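PDB 6FN6: fatty acid synthase 1, isoform A from Drosophila melanogaster, which probably builds long-chain saturated fatty acids from acetyl-CoA and malonyl-CoA with NADPH as reductant, this piece being its modifying region of dehydratase, enoylreductase and ketoreductase domains. Local coordinates for residues E1082-C1085 / E1086-V1090; G498-T501 / C502-E506. All coordinates share one frame; numbering follows the deposited sequence.

Interaction 1: E1082-C1085 / E1086-V1090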
loop_
_atom_site.group_PDB
_atom_site.type_symbol
_atom_site.label_atom_id
_atom_site.label_comp_id
_atom_site.label_asym_id
_atom_site.label_seq_id
_atom_site.Cartn_x
_atom_site.Cartn_y
_atom_site.Cartn_z
ATOM N N GLU A 1082 16.680 65.891 4.488
ATOM C CA GLU A 1082 15.339 66.412 4.728
ATOM C C GLU A 1082 15.065 67.610 3.829
ATOM O O GLU A 1082 14.028 67.689 3.173
ATOM C CB GLU A 1082 15.169 66.815 6.195
ATOM C CG GLU A 1082 15.112 65.647 7.167
ATOM C CD GLU A 1082 15.207 66.092 8.615
ATOM O OE1 GLU A 1082 15.123 67.314 8.868
ATOM O OE2 GLU A 1082 15.369 65.220 9.498
ATOM N N ARG A 1083 16.010 68.541 3.808
ATOM C CA ARG A 1083 15.856 69.774 3.049
ATOM C C ARG A 1083 15.845 69.483 1.548
ATOM O O ARG A 1083 15.050 70.054 0.803
ATOM C CB ARG A 1083 16.987 70.750 3.392
ATOM C CG ARG A 1083 16.699 72.198 3.042
ATOM C CD ARG A 1083 15.655 72.775 3.984
ATOM N NE ARG A 1083 15.551 74.232 3.883
ATOM C CZ ARG A 1083 14.617 74.882 3.194
ATOM N NH1 ARG A 1083 13.681 74.220 2.520
ATOM N NH2 ARG A 1083 14.620 76.207 3.179
ATOM N N ILE A 1084 16.739 68.604 1.109
ATOM C CA ILE A 1084 16.810 68.223 -0.296
ATOM C C ILE A 1084 15.449 67.748 -0.807
ATOM O O ILE A 1084 15.006 68.148 -1.882
ATOM C CB ILE A 1084 17.884 67.144 -0.515
ATOM C CG1 ILE A 1084 19.272 67.735 -0.272
ATOM C CG2 ILE A 1084 17.779 66.557 -1.929
ATOM C CD1 ILE A 1084 20.407 66.721 -0.312
ATOM N N CYS A 1085 14.791 66.893 -0.033
ATOM C CA CYS A 1085 13.513 66.331 -0.445
ATOM C C CYS A 1085 12.411 67.379 -0.380
ATOM O O CYS A 1085 11.524 67.404 -1.233
ATOM C CB CYS A 1085 13.166 65.120 0.418
ATOM S SG CYS A 1085 14.307 63.734 0.161
ATOM N N GLU A 1086 12.463 68.237 0.634
ATOM C CA GLU A 1086 11.502 69.324 0.750
ATOM C C GLU A 1086 11.639 70.263 -0.441
ATOM O O GLU A 1086 10.653 70.629 -1.077
ATOM C CB GLU A 1086 11.706 70.103 2.050
ATOM C CG GLU A 1086 10.643 71.169 2.295
ATOM C CD GLU A 1086 10.928 72.026 3.515
ATOM O OE1 GLU A 1086 12.114 72.168 3.885
ATOM O OE2 GLU A 1086 9.965 72.562 4.103
ATOM N N GLN A 1087 12.875 70.642 -0.738
ATOM C CA GLN A 1087 13.152 71.565 -1.828
ATOM C C GLN A 1087 12.699 70.969 -3.155
ATOM O O GLN A 1087 12.120 71.661 -3.993
ATOM C CB GLN A 1087 14.645 71.901 -1.876
ATOM C CG GLN A 1087 15.108 72.832 -0.765
ATOM C CD GLN A 1087 14.540 74.232 -0.893
ATOM O OE1 GLN A 1087 13.425 74.507 -0.446
ATOM N NE2 GLN A 1087 15.309 75.126 -1.500
ATOM N N ARG A 1088 12.975 69.682 -3.343
ATOM C CA ARG A 1088 12.573 68.984 -4.556
ATOM C C ARG A 1088 11.063 69.116 -4.783
ATOM O O ARG A 1088 10.618 69.437 -5.884
ATOM C CB ARG A 1088 12.982 67.512 -4.486
ATOM C CG ARG A 1088 14.447 67.256 -4.834
ATOM C CD ARG A 1088 14.783 65.763 -4.774
ATOM N NE ARG A 1088 13.990 64.985 -5.724
ATOM C CZ ARG A 1088 14.337 64.752 -6.988
ATOM N NH1 ARG A 1088 15.477 65.223 -7.475
ATOM N NH2 ARG A 1088 13.539 64.039 -7.769
ATOM N N GLN A 1089 10.280 68.859 -3.740
ATOM C CA GLN A 1089 8.829 68.958 -3.843
ATOM C C GLN A 1089 8.382 70.384 -4.147
ATOM O O GLN A 1089 7.433 70.592 -4.905
ATOM C CB GLN A 1089 8.151 68.470 -2.558
ATOM C CG GLN A 1089 8.170 66.963 -2.377
ATOM C CD GLN A 1089 7.064 66.476 -1.458
ATOM O OE1 GLN A 1089 6.082 67.181 -1.215
ATOM N NE2 GLN A 1089 7.218 65.263 -0.942
ATOM N N VAL A 1090 9.057 71.362 -3.547
ATOM C CA VAL A 1090 8.753 72.761 -3.814
ATOM C C VAL A 1090 8.850 73.004 -5.313
ATOM O O VAL A 1090 7.957 73.596 -5.915
ATOM C CB VAL A 1090 9.695 73.704 -3.029
ATOM C CG1 VAL A 1090 9.548 75.155 -3.508
ATOM C CG2 VAL A 1090 9.430 73.609 -1.538
#

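Interaction 2: G498-T501 / C502-E506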
loop_
_atom_site.group_PDB
_atom_site.type_symbol
_atom_site.label_atom_id
_atom_site.label_comp_id
_atom_site.label_asym_id
_atom_site.label_seq_id
_atom_site.Cartn_x
_atom_site.Cartn_y
_atom_site.Cartn_z
ATOM N N GLY A 498 15.819 67.914 11.506
ATOM C CA GLY A 498 17.117 67.295 11.688
ATOM C C GLY A 498 18.057 68.151 12.512
ATOM O O GLY A 498 18.720 67.662 13.427
ATOM N N LEU A 499 18.100 69.440 12.191
ATOM C CA LEU A 499 18.983 70.374 12.878
ATOM C C LEU A 499 18.628 70.476 14.358
ATOM O O LEU A 499 19.509 70.585 15.208
ATOM C CB LEU A 499 18.917 71.751 12.221
ATOM C CG LEU A 499 19.873 72.809 12.781
ATOM C CD1 LEU A 499 21.321 72.350 12.647
ATOM C CD2 LEU A 499 19.667 74.156 12.101
ATOM N N MET A 500 17.335 70.441 14.664
ATOM C CA MET A 500 16.888 70.506 16.049
ATOM C C MET A 500 17.427 69.313 16.832
ATOM O O MET A 500 17.981 69.470 17.920
ATOM C CB MET A 500 15.362 70.532 16.127
ATOM C CG MET A 500 14.811 70.808 17.523
ATOM S SD MET A 500 15.145 72.485 18.104
ATOM C CE MET A 500 16.618 72.262 19.102
ATOM N N THR A 501 17.256 68.120 16.269
ATOM C CA THR A 501 17.724 66.887 16.897
ATOM C C THR A 501 19.228 66.945 17.115
ATOM O O THR A 501 19.731 66.514 18.151
ATOM C CB THR A 501 17.374 65.647 16.043
ATOM O OG1 THR A 501 15.965 65.625 15.784
ATOM C CG2 THR A 501 17.774 64.359 16.754
ATOM N N CYS A 502 19.939 67.485 16.132
ATOM C CA CYS A 502 21.389 67.594 16.204
ATOM C C CYS A 502 21.820 68.459 17.391
ATOM O O CYS A 502 22.825 68.175 18.039
ATOM C CB CYS A 502 21.940 68.168 14.899
ATOM S SG CYS A 502 23.731 68.346 14.874
ATOM N N ILE A 503 21.054 69.512 17.670
ATOM C CA ILE A 503 21.358 70.421 18.772
ATOM C C ILE A 503 21.014 69.771 20.109
ATOM O O ILE A 503 21.807 69.813 21.050
ATOM C CB ILE A 503 20.613 71.762 18.613
ATOM C CG1 ILE A 503 21.089 72.495 17.356
ATOM C CG2 ILE A 503 20.812 72.643 19.845
ATOM C CD1 ILE A 503 20.206 73.663 16.956
ATOM N N LYS A 504 19.820 69.191 20.188
ATOM C CA LYS A 504 19.327 68.579 21.420
ATOM C C LYS A 504 20.323 67.597 22.034
ATOM O O LYS A 504 20.539 67.602 23.247
ATOM C CB LYS A 504 18.001 67.856 21.164
ATOM C CG LYS A 504 16.820 68.783 20.930
ATOM C CD LYS A 504 15.482 68.064 21.083
ATOM C CE LYS A 504 15.207 67.088 19.946
ATOM N NZ LYS A 504 15.822 65.745 20.161
ATOM N N ASN A 505 20.928 66.759 21.198
ATOM C CA ASN A 505 21.793 65.688 21.685
ATOM C C ASN A 505 23.198 66.151 22.046
ATOM O O ASN A 505 23.994 65.370 22.569
ATOM C CB ASN A 505 21.887 64.577 20.638
ATOM C CG ASN A 505 20.608 63.775 20.522
ATOM O OD1 ASN A 505 20.395 62.815 21.264
ATOM N ND2 ASN A 505 19.748 64.165 19.589
ATOM N N GLU A 506 23.512 67.411 21.778
ATOM C CA GLU A 506 24.822 67.939 22.137
ATOM C C GLU A 506 24.927 68.107 23.649
ATOM O O GLU A 506 23.919 68.255 24.339
ATOM C CB GLU A 506 25.078 69.272 21.436
ATOM C CG GLU A 506 25.438 69.135 19.968
ATOM C CD GLU A 506 26.862 68.660 19.765
ATOM O OE1 GLU A 506 27.159 68.114 18.681
ATOM O OE2 GLU A 506 27.685 68.838 20.688
#

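Interaction 1: E1082-C1085 / E1086-V1090
Arg1083 and Glu1086, three residues apart on one helix, form a salt bridge, with Arg1083 NH1 2.9 Å from Glu1086 OE1. The arginine chain bends at its second torsion (chi2 71°), which tips its outward-running guanidinium toward the next turn, while the glutamate reaches out extended. The guanidinium and carboxylate planes are turned 59° apart, and the oxygen comes in obliquely. One turn on from Arg1083, the amide of Gln1087 folds back beside the same group: its NE2 lies over one guanidinium face, and its OE1 is 3.0 Å from Arg1083 NH1. With an alanine in place of Arg1083, the Glu1086 carboxylate would probably lose its positive mate and the Gln1087 amide would be freer to turn. These residues lie on the last turns of helix 1072-1090, in the Rossmann-type ketoreductase (KR) domain. Backbone bonds run from residue i+4 to i, among them Gln1087 N to Arg1083 O at 2.7 Å and Arg1088 N to Ile1084 O at 2.9 Å. On another side of the helix, Ile1084 CG2 lies 4.2 Å from Arg1088 CD, a loose van der Waals contact; beyond it the Arg1088 guanidinium leaves for a salt bridge with Asp1043 and a cation-pi contact with Phe1056.

Interaction 2: G498-T501 / C502-E506
The side chain of Met500 bends back over the next turn of its helix, its methyl CE lying 4.1 Å from Ile503 CB and 3.9 Å from Lys504 CG. It crosses the lysine chain at about a right angle and Ile503 at a slant. Leu499 adds to this apolar side, with its CG 4.3 Å from Ile503 CD1. Beneath them run i+4 to i backbone bonds, such as Lys504 N to Met500 O, nearly straight at 169°. The side of Thr501, Lys504 and Asn505 is looser and faces solvent. Here the backbone oxygen of Thr501 is gripped twice by Asn505: by the backbone N at 3.3 Å and by the side-chain ND2 at 2.8 Å, the two donors arriving from opposite faces of the carbonyl plane. The oxygen lies close to the plane of the Asn505 amide, and this second bond limits how that amide can rotate. Thr501 and Asn505 run side by side, and Thr501 CG2 is 3.5 Å from Asn505 ND2. Lys504 makes two late bends (chi3 -71°, chi4 85°) that carry its NZ back beside Thr501. In the pseudo-KR domain this helix, 496-504, joins strands 483-489 and 512-517 as a beta-alpha-beta unit; Leu499 and Met500 rest on Leu514, Ile503 packs on Leu470 of helix 466-480, and Leu499 and Cys502 meet Leu1076 of helix 1072-1090.

Interactions 1 and 2 lie on two helices that belong to different halves of the ketoreductase, the catalytic-type KR domain and the pseudo-KR domain, and their centres lie about 20 Å apart. The halves meet directly through Glu1082, whose OE1 is 2.8 Å from Gly498 N in a probable hydrogen bond, while its OE2 is bonded to Gln1099 within the KR domain. The carboxylate thus ties the side of helix 1072-1090 to an early turn of helix 496-504. Earlier in helix 1072-1090, Thr1072 and Leu1076 continue the join against Cys502. Both contacts lie away from the predicted dehydratase residues His24 and Asp175.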